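Local coordinates for 3'-5' exonuclease crn-4 (Caenorhabditis elegans, PDB 3CM6), which degrades DNA and RNA as a homodimeric, metal-dependent 3'-5' exonuclease and takes part in the breakdown of DNA during apoptosis, at residues Glu27-Ala32 with Glu40-Ala45; Tyr65-Leu70 with Arg87-Ala92. One frame throughout, in Å; residues are numbered along the deposited sequence.

From the N terminus, strand 20-28 carries the chain into the loop that follows it, and contact 1 (27-32 with 40-45) closes that loop by pairing the end of this strand with the start of strand 41-50. The chain then turns back through strand 55-67, and contact 2 (65-70 with 87-92) closes a longer excursion that includes helix 76-82 and returns as helix 86-90. The two contacts therefore follow in series. They meet in the sheet, where strands 41-50 and 55-67 are neighbours and Ile42 O lies 2.9 Å from Val66 N; the loops beside these strands also touch. Contact 1 thus binds two strands, contact 2 a strand and a helix.

Contact 1 (Glu27-Ala32 with Glu40-Ala45); sequences ETTSDA and EVIQFA. With ER3 (erbium (III) ion), chain F.
Glu27 and Thr28 run antiparallel to Val41-Gln43, with the register slipping by one residue because Ile42 and Gln43 both face Glu27. Glu27 O consequently accepts two amides from the same face of its carbonyl plane: Ile42 N at 2.6 Å, nearly straight at 171°, and Gln43 N in a longer, more bent bond. Glu27 N returns a bond to Gln43 O. The side chains of Glu27 and Gln43 lie alongside each other, CB to CB 3.9 Å, yet the acid bends at chi2 (-51°), taking its carboxylate away from the Gln43 strand toward the site it shares with Asp25 and Asp194, while Gln43 NE2 bonds to Asn63. Farther along, Thr29 N meets Glu40 O at 2.8 Å, and Thr29 OG1, set between backbone N and carbonyl carbon (chi1 60°), accepts Glu40 N at 2.9 Å. The same hydroxyl donates to a water that in turn bonds Glu40 OE1; the other oxygen, Glu40 OE2, receives the amide of Val69. A beta-branched residue suits this place, since Thr29 CG2 meets Ile42 CG2 at 3.7 Å while its hydroxyl serves the backbone. A valine here would probably leave Glu40 N without its acceptor and the water without its donor. The arrangement is a classic beta bulge in strand 41-50, opposite Glu27 near the end of strand 20-28, which carries two magnesium ligands of this RNase H-like exonuclease fold, Asp25 and Glu27; an erbium ion lies beside Glu27 in this crystal.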
ATOM      1  N   GLU B  27      -9.328  -6.292 -11.553  1.00 30.02           N
ATOM      2  CA  GLU B  27      -8.297  -5.278 -11.399  1.00 30.81           C
ATOM      3  C   GLU B  27      -7.679  -5.448 -10.021  1.00 30.53           C
ATOM      4  O   GLU B  27      -8.365  -5.886  -9.072  1.00 30.00           O
ATOM      5  CB  GLU B  27      -8.856  -3.861 -11.598  1.00 31.50           C
ATOM      6  CG  GLU B  27      -9.419  -3.558 -13.011  1.00 33.45           C
ATOM      7  CD  GLU B  27      -8.477  -3.905 -14.174  1.00 39.08           C
ATOM      8  OE1 GLU B  27      -7.228  -3.985 -13.988  1.00 40.55           O
ATOM      9  OE2 GLU B  27      -9.005  -4.093 -15.307  1.00 42.78           O
ATOM     10  N   THR B  28      -6.387  -5.123  -9.907  1.00 30.09           N
ATOM     11  CA  THR B  28      -5.661  -5.369  -8.648  1.00 29.54           C
ATOM     12  C   THR B  28      -4.905  -4.148  -8.153  1.00 29.75           C
ATOM     13  O   THR B  28      -4.571  -3.242  -8.927  1.00 29.12           O
ATOM     14  CB  THR B  28      -4.621  -6.542  -8.770  1.00 29.50           C
ATOM     15  OG1 THR B  28      -3.570  -6.169  -9.671  1.00 29.45           O
ATOM     16  CG2 THR B  28      -5.262  -7.822  -9.270  1.00 27.62           C
ATOM     17  N   THR B  29      -4.596  -4.154  -6.862  1.00 30.06           N
ATOM     18  CA  THR B  29      -3.588  -3.260  -6.323  1.00 30.20           C
ATOM     19  C   THR B  29      -2.295  -3.537  -7.077  1.00 31.30           C
ATOM     20  O   THR B  29      -2.046  -4.678  -7.491  1.00 31.05           O
ATOM     21  CB  THR B  29      -3.324  -3.536  -4.847  1.00 30.16           C
ATOM     22  OG1 THR B  29      -2.867  -4.888  -4.692  1.00 30.71           O
ATOM     23  CG2 THR B  29      -4.562  -3.338  -4.031  1.00 28.77           C
ATOM     24  N   SER B  30      -1.478  -2.496  -7.257  1.00 32.12           N
ATOM     25  CA  SER B  30      -0.206  -2.634  -7.939  1.00 32.91           C
ATOM     26  C   SER B  30       0.730  -1.489  -7.587  1.00 33.63           C
ATOM     27  O   SER B  30       0.307  -0.473  -7.035  1.00 33.97           O
ATOM     28  CB  SER B  30      -0.421  -2.664  -9.456  1.00 33.07           C
ATOM     29  OG  SER B  30      -0.835  -1.387  -9.925  1.00 33.71           O
ATOM     30  N   ASP B  31       2.005  -1.669  -7.909  1.00 34.32           N
ATOM     31  CA  ASP B  31       2.989  -0.613  -7.814  1.00 34.87           C
ATOM     32  C   ASP B  31       3.930  -0.813  -8.979  1.00 35.51           C
ATOM     33  O   ASP B  31       4.857  -1.629  -8.900  1.00 35.64           O
ATOM     34  CB  ASP B  31       3.741  -0.655  -6.479  1.00 34.56           C
ATOM     35  CG  ASP B  31       4.752   0.488  -6.339  1.00 35.45           C
ATOM     36  OD1 ASP B  31       5.670   0.410  -5.490  1.00 35.09           O
ATOM     37  OD2 ASP B  31       4.646   1.472  -7.095  1.00 37.01           O
ATOM     38  N   ALA B  32       3.670  -0.079 -10.062  1.00 36.06           N
ATOM     39  CA  ALA B  32       4.310  -0.301 -11.372  1.00 37.24           C
ATOM     40  C   ALA B  32       5.757  -0.796 -11.325  1.00 38.25           C
ATOM     41  O   ALA B  32       6.103  -1.812 -11.929  1.00 38.92           O
ATOM     42  CB  ALA B  32       4.221   0.962 -12.225  1.00 37.00           C
ATOM     43  N   GLU B  40      -3.875  -7.625  -4.719  1.00 29.53           N
ATOM     44  CA  GLU B  40      -5.176  -7.912  -4.176  1.00 29.23           C
ATOM     45  C   GLU B  40      -6.200  -7.386  -5.154  1.00 28.61           C
ATOM     46  O   GLU B  40      -6.020  -6.307  -5.738  1.00 28.21           O
ATOM     47  CB  GLU B  40      -5.345  -7.242  -2.813  1.00 29.49           C
ATOM     48  CG  GLU B  40      -4.543  -7.911  -1.703  1.00 29.56           C
ATOM     49  CD  GLU B  40      -4.626  -7.136  -0.420  1.00 32.15           C
ATOM     50  OE1 GLU B  40      -4.062  -6.018  -0.379  1.00 32.92           O
ATOM     51  OE2 GLU B  40      -5.267  -7.623   0.543  1.00 33.49           O
ATOM     52  N   VAL B  41      -7.263  -8.161  -5.333  1.00 27.77           N
ATOM     53  CA  VAL B  41      -8.348  -7.788  -6.218  1.00 27.47           C
ATOM     54  C   VAL B  41      -8.978  -6.495  -5.703  1.00 27.35           C
ATOM     55  O   VAL B  41      -9.250  -6.370  -4.516  1.00 27.60           O
ATOM     56  CB  VAL B  41      -9.422  -8.921  -6.323  1.00 27.54           C
ATOM     57  CG1 VAL B  41     -10.602  -8.466  -7.164  1.00 26.66           C
ATOM     58  CG2 VAL B  41      -8.811 -10.218  -6.911  1.00 26.40           C
ATOM     59  N   ILE B  42      -9.166  -5.525  -6.590  1.00 26.96           N
ATOM     60  CA  ILE B  42      -9.922  -4.331  -6.239  1.00 26.92           C
ATOM     61  C   ILE B  42     -11.163  -4.111  -7.121  1.00 27.71           C
ATOM     62  O   ILE B  42     -11.978  -3.217  -6.850  1.00 26.69           O
ATOM     63  CB  ILE B  42      -9.048  -3.070  -6.197  1.00 27.13           C
ATOM     64  CG1 ILE B  42      -8.321  -2.827  -7.520  1.00 26.20           C
ATOM     65  CG2 ILE B  42      -8.085  -3.135  -5.018  1.00 26.93           C
ATOM     66  CD1 ILE B  42      -7.485  -1.549  -7.510  1.00 26.09           C
ATOM     67  N   GLN B  43     -11.286  -4.931  -8.174  1.00 28.24           N
ATOM     68  CA  GLN B  43     -12.466  -4.949  -9.003  1.00 28.74           C
ATOM     69  C   GLN B  43     -12.764  -6.325  -9.622  1.00 29.69           C
ATOM     70  O   GLN B  43     -11.896  -6.978 -10.231  1.00 30.06           O
ATOM     71  CB  GLN B  43     -12.435  -3.856 -10.070  1.00 28.55           C
ATOM     72  CG  GLN B  43     -13.846  -3.362 -10.358  1.00 29.27           C
ATOM     73  CD  GLN B  43     -13.959  -2.407 -11.534  1.00 31.72           C
ATOM     74  OE1 GLN B  43     -12.956  -1.892 -12.065  1.00 31.09           O
ATOM     75  NE2 GLN B  43     -15.207  -2.161 -11.954  1.00 31.67           N
ATOM     76  N   PHE B  44     -14.021  -6.721  -9.476  1.00 29.42           N
ATOM     77  CA  PHE B  44     -14.512  -8.001  -9.869  1.00 29.41           C
ATOM     78  C   PHE B  44     -15.621  -7.724 -10.885  1.00 29.67           C
ATOM     79  O   PHE B  44     -16.693  -7.236 -10.507  1.00 30.00           O
ATOM     80  CB  PHE B  44     -15.113  -8.628  -8.623  1.00 29.68           C
ATOM     81  CG  PHE B  44     -15.187 -10.117  -8.644  1.00 30.05           C
ATOM     82  CD1 PHE B  44     -15.143 -10.818  -7.446  1.00 30.45           C
ATOM     83  CD2 PHE B  44     -15.292 -10.823  -9.841  1.00 30.85           C
ATOM     84  CE1 PHE B  44     -15.202 -12.200  -7.432  1.00 31.99           C
ATOM     85  CE2 PHE B  44     -15.363 -12.206  -9.841  1.00 32.39           C
ATOM     86  CZ  PHE B  44     -15.319 -12.900  -8.643  1.00 31.92           C
ATOM     87  N   ALA B  45     -15.379  -8.026 -12.164  1.00 29.59           N
ATOM     88  CA  ALA B  45     -16.358  -7.750 -13.233  1.00 29.45           C
ATOM     89  C   ALA B  45     -16.631  -8.947 -14.145  1.00 29.79           C
ATOM     90  O   ALA B  45     -15.700  -9.606 -14.631  1.00 29.42           O
ATOM     91  CB  ALA B  45     -15.909  -6.577 -14.060  1.00 29.32           C
TER
HETATM   92 ER   ER3 F 300      -8.038  -5.914 -17.212  1.00 88.54          ER
HETATM   93  O   HOH W   1      -2.380  -5.446  -2.215  1.00 25.85           O

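Contact 2 (Tyr65-Leu70 with Arg87-Ala92); sequences YVKPVL and RSIDTA
The ring of Tyr65 lies flat against Ser88, whose CB sits over its centre in a CH-pi contact, 3.8 Å from the centroid and 13° off the ring normal. With CG anti to its carbonyl carbon (chi1 -69°), the tyrosine lays this face over the helix, and its CB also meets Ala92 CB at 3.8 Å. Small residues suit both places: Ser88 brings a single carbon up to the ring, and the methyl of Ala92 fits closely against the strand backbone, 3.4 Å from Tyr65 O. The contact sets helix 86-90 beside the last residues of strand 55-67, on the rim of the mixed sheet of the exonuclease domain, where a backbone hydrogen bond between Lys67 and Asp93 joins strand 55-67 to the short outermost strand 93-94, which runs parallel to it. Ile89 crosses both Lys67 and Pro68 at about a right angle, its CD1 reaching Pro68 CD and the CG of Lys67; the terminal methyl of an isoleucine is long enough to reach both. The lysine's apolar stem passes over Ile89 O, while its bends at chi3 and chi4 take NZ to a water that donates to both Asp90 O and Ala92 O. The carboxylate of Asp90 is engaged elsewhere, OD2 by Gln86 and OD1 by His300 of the second subunit.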
ATOM      1  N   TYR B  65     -16.509  -3.407  -6.691  1.00 32.38           N
ATOM      2  CA  TYR B  65     -15.247  -3.019  -6.125  1.00 31.77           C
ATOM      3  C   TYR B  65     -14.934  -3.921  -4.940  1.00 31.49           C
ATOM      4  O   TYR B  65     -15.845  -4.436  -4.294  1.00 31.33           O
ATOM      5  CB  TYR B  65     -15.309  -1.565  -5.695  1.00 31.61           C
ATOM      6  CG  TYR B  65     -15.388  -0.666  -6.882  1.00 31.55           C
ATOM      7  CD1 TYR B  65     -14.333  -0.616  -7.788  1.00 30.85           C
ATOM      8  CD2 TYR B  65     -16.525   0.112  -7.131  1.00 29.39           C
ATOM      9  CE1 TYR B  65     -14.397   0.178  -8.904  1.00 30.97           C
ATOM     10  CE2 TYR B  65     -16.588   0.932  -8.238  1.00 27.61           C
ATOM     11  CZ  TYR B  65     -15.525   0.952  -9.117  1.00 30.61           C
ATOM     12  OH  TYR B  65     -15.546   1.744 -10.236  1.00 32.92           O
ATOM     13  N   VAL B  66     -13.646  -4.131  -4.679  1.00 31.31           N
ATOM     14  CA  VAL B  66     -13.206  -4.941  -3.537  1.00 31.57           C
ATOM     15  C   VAL B  66     -12.226  -4.129  -2.680  1.00 31.99           C
ATOM     16  O   VAL B  66     -11.343  -3.457  -3.221  1.00 31.84           O
ATOM     17  CB  VAL B  66     -12.546  -6.279  -4.015  1.00 31.52           C
ATOM     18  CG1 VAL B  66     -12.061  -7.097  -2.835  1.00 30.32           C
ATOM     19  CG2 VAL B  66     -13.524  -7.100  -4.889  1.00 30.77           C
ATOM     20  N   LYS B  67     -12.388  -4.186  -1.360  1.00 32.15           N
ATOM     21  CA  LYS B  67     -11.463  -3.535  -0.432  1.00 33.45           C
ATOM     22  C   LYS B  67     -10.294  -4.462  -0.039  1.00 33.16           C
ATOM     23  O   LYS B  67     -10.517  -5.516   0.560  1.00 33.50           O
ATOM     24  CB  LYS B  67     -12.226  -3.087   0.825  1.00 33.47           C
ATOM     25  CG  LYS B  67     -11.411  -2.226   1.816  1.00 35.08           C
ATOM     26  CD  LYS B  67     -12.320  -1.612   2.913  1.00 35.44           C
ATOM     27  CE  LYS B  67     -12.491  -2.580   4.083  1.00 40.12           C
ATOM     28  NZ  LYS B  67     -13.835  -2.519   4.732  1.00 42.06           N
ATOM     29  N   PRO B  68      -9.045  -4.072  -0.357  1.00 33.18           N
ATOM     30  CA  PRO B  68      -7.873  -4.876   0.026  1.00 33.18           C
ATOM     31  C   PRO B  68      -7.667  -4.897   1.530  1.00 33.69           C
ATOM     32  O   PRO B  68      -8.219  -4.044   2.240  1.00 33.89           O
ATOM     33  CB  PRO B  68      -6.703  -4.133  -0.614  1.00 32.75           C
ATOM     34  CG  PRO B  68      -7.301  -3.202  -1.597  1.00 32.94           C
ATOM     35  CD  PRO B  68      -8.649  -2.855  -1.083  1.00 33.22           C
ATOM     36  N   VAL B  69      -6.891  -5.863   2.022  1.00 33.97           N
ATOM     37  CA  VAL B  69      -6.562  -5.883   3.445  1.00 34.49           C
ATOM     38  C   VAL B  69      -5.065  -5.643   3.693  1.00 34.58           C
ATOM     39  O   VAL B  69      -4.681  -5.232   4.796  1.00 35.63           O
ATOM     40  CB  VAL B  69      -7.083  -7.164   4.179  1.00 34.70           C
ATOM     41  CG1 VAL B  69      -8.554  -7.457   3.797  1.00 34.84           C
ATOM     42  CG2 VAL B  69      -6.218  -8.377   3.887  1.00 35.13           C
ATOM     43  N   LEU B  70      -4.234  -5.879   2.678  1.00 33.43           N
ATOM     44  CA  LEU B  70      -2.783  -5.747   2.830  1.00 33.31           C
ATOM     45  C   LEU B  70      -2.283  -4.351   2.461  1.00 32.80           C
ATOM     46  O   LEU B  70      -1.445  -3.776   3.150  1.00 32.75           O
ATOM     47  CB  LEU B  70      -2.054  -6.804   1.981  1.00 33.22           C
ATOM     48  CG  LEU B  70      -1.683  -8.176   2.582  1.00 34.12           C
ATOM     49  CD1 LEU B  70      -2.589  -8.621   3.725  1.00 33.04           C
ATOM     50  CD2 LEU B  70      -1.614  -9.241   1.499  1.00 33.58           C
ATOM     51  N   ARG B  87     -12.031   6.421  -3.097  1.00 34.67           N
ATOM     52  CA  ARG B  87     -13.380   6.339  -2.462  1.00 36.16           C
ATOM     53  C   ARG B  87     -14.165   5.041  -2.738  1.00 36.42           C
ATOM     54  O   ARG B  87     -14.887   4.541  -1.865  1.00 36.85           O
ATOM     55  CB  ARG B  87     -14.255   7.553  -2.778  1.00 36.00           C
ATOM     56  CG  ARG B  87     -14.702   7.671  -4.191  1.00 37.11           C
ATOM     57  CD  ARG B  87     -15.310   9.039  -4.453  1.00 40.53           C
ATOM     58  NE  ARG B  87     -14.949   9.489  -5.792  1.00 44.10           N
ATOM     59  CZ  ARG B  87     -15.578   9.106  -6.902  1.00 45.73           C
ATOM     60  NH1 ARG B  87     -16.635   8.294  -6.829  1.00 44.05           N
ATOM     61  NH2 ARG B  87     -15.152   9.550  -8.086  1.00 46.08           N
ATOM     62  N   SER B  88     -14.004   4.496  -3.943  1.00 36.57           N
ATOM     63  CA  SER B  88     -14.741   3.309  -4.344  1.00 36.77           C
ATOM     64  C   SER B  88     -14.232   2.058  -3.653  1.00 37.14           C
ATOM     65  O   SER B  88     -14.994   1.115  -3.420  1.00 37.25           O
ATOM     66  CB  SER B  88     -14.719   3.163  -5.855  1.00 36.52           C
ATOM     67  OG  SER B  88     -15.341   4.295  -6.438  1.00 36.70           O
ATOM     68  N   ILE B  89     -12.954   2.048  -3.292  1.00 37.55           N
ATOM     69  CA  ILE B  89     -12.454   0.916  -2.525  1.00 38.04           C
ATOM     70  C   ILE B  89     -12.696   1.041  -0.997  1.00 38.36           C
ATOM     71  O   ILE B  89     -12.850   0.026  -0.313  1.00 37.98           O
ATOM     72  CB  ILE B  89     -10.994   0.505  -2.917  1.00 38.10           C
ATOM     73  CG1 ILE B  89      -9.973   1.137  -2.007  1.00 38.48           C
ATOM     74  CG2 ILE B  89     -10.691   0.779  -4.391  1.00 37.70           C
ATOM     75  CD1 ILE B  89      -9.637   0.273  -0.825  1.00 41.48           C
ATOM     76  N   ASP B  90     -12.766   2.269  -0.475  1.00 39.13           N
ATOM     77  CA  ASP B  90     -13.027   2.481   0.966  1.00 40.26           C
ATOM     78  C   ASP B  90     -14.480   2.138   1.350  1.00 41.24           C
ATOM     79  O   ASP B  90     -14.771   1.818   2.510  1.00 42.18           O
ATOM     80  CB  ASP B  90     -12.685   3.912   1.417  1.00 40.21           C
ATOM     81  CG  ASP B  90     -11.168   4.190   1.495  1.00 41.00           C
ATOM     82  OD1 ASP B  90     -10.810   5.279   1.978  1.00 41.61           O
ATOM     83  OD2 ASP B  90     -10.326   3.354   1.091  1.00 41.96           O
ATOM     84  N   THR B  91     -15.395   2.184   0.390  1.00 41.56           N
ATOM     85  CA  THR B  91     -16.765   1.752   0.668  1.00 41.91           C
ATOM     86  C   THR B  91     -17.037   0.302   0.249  1.00 42.06           C
ATOM     87  O   THR B  91     -18.108  -0.217   0.522  1.00 42.41           O
ATOM     88  CB  THR B  91     -17.799   2.698   0.027  1.00 42.06           C
ATOM     89  OG1 THR B  91     -17.555   2.780  -1.382  1.00 41.89           O
ATOM     90  CG2 THR B  91     -17.690   4.116   0.639  1.00 41.43           C
ATOM     91  N   ALA B  92     -16.062  -0.345  -0.397  1.00 42.05           N
ATOM     92  CA  ALA B  92     -16.215  -1.726  -0.896  1.00 41.43           C
ATOM     93  C   ALA B  92     -16.113  -2.753   0.213  1.00 41.20           C
ATOM     94  O   ALA B  92     -15.569  -2.466   1.284  1.00 41.67           O
ATOM     95  CB  ALA B  92     -15.187  -2.018  -1.961  1.00 41.24           C
TER
HETATM   96  O   HOH W   2     -15.909  -0.522   3.786  1.00 39.59           O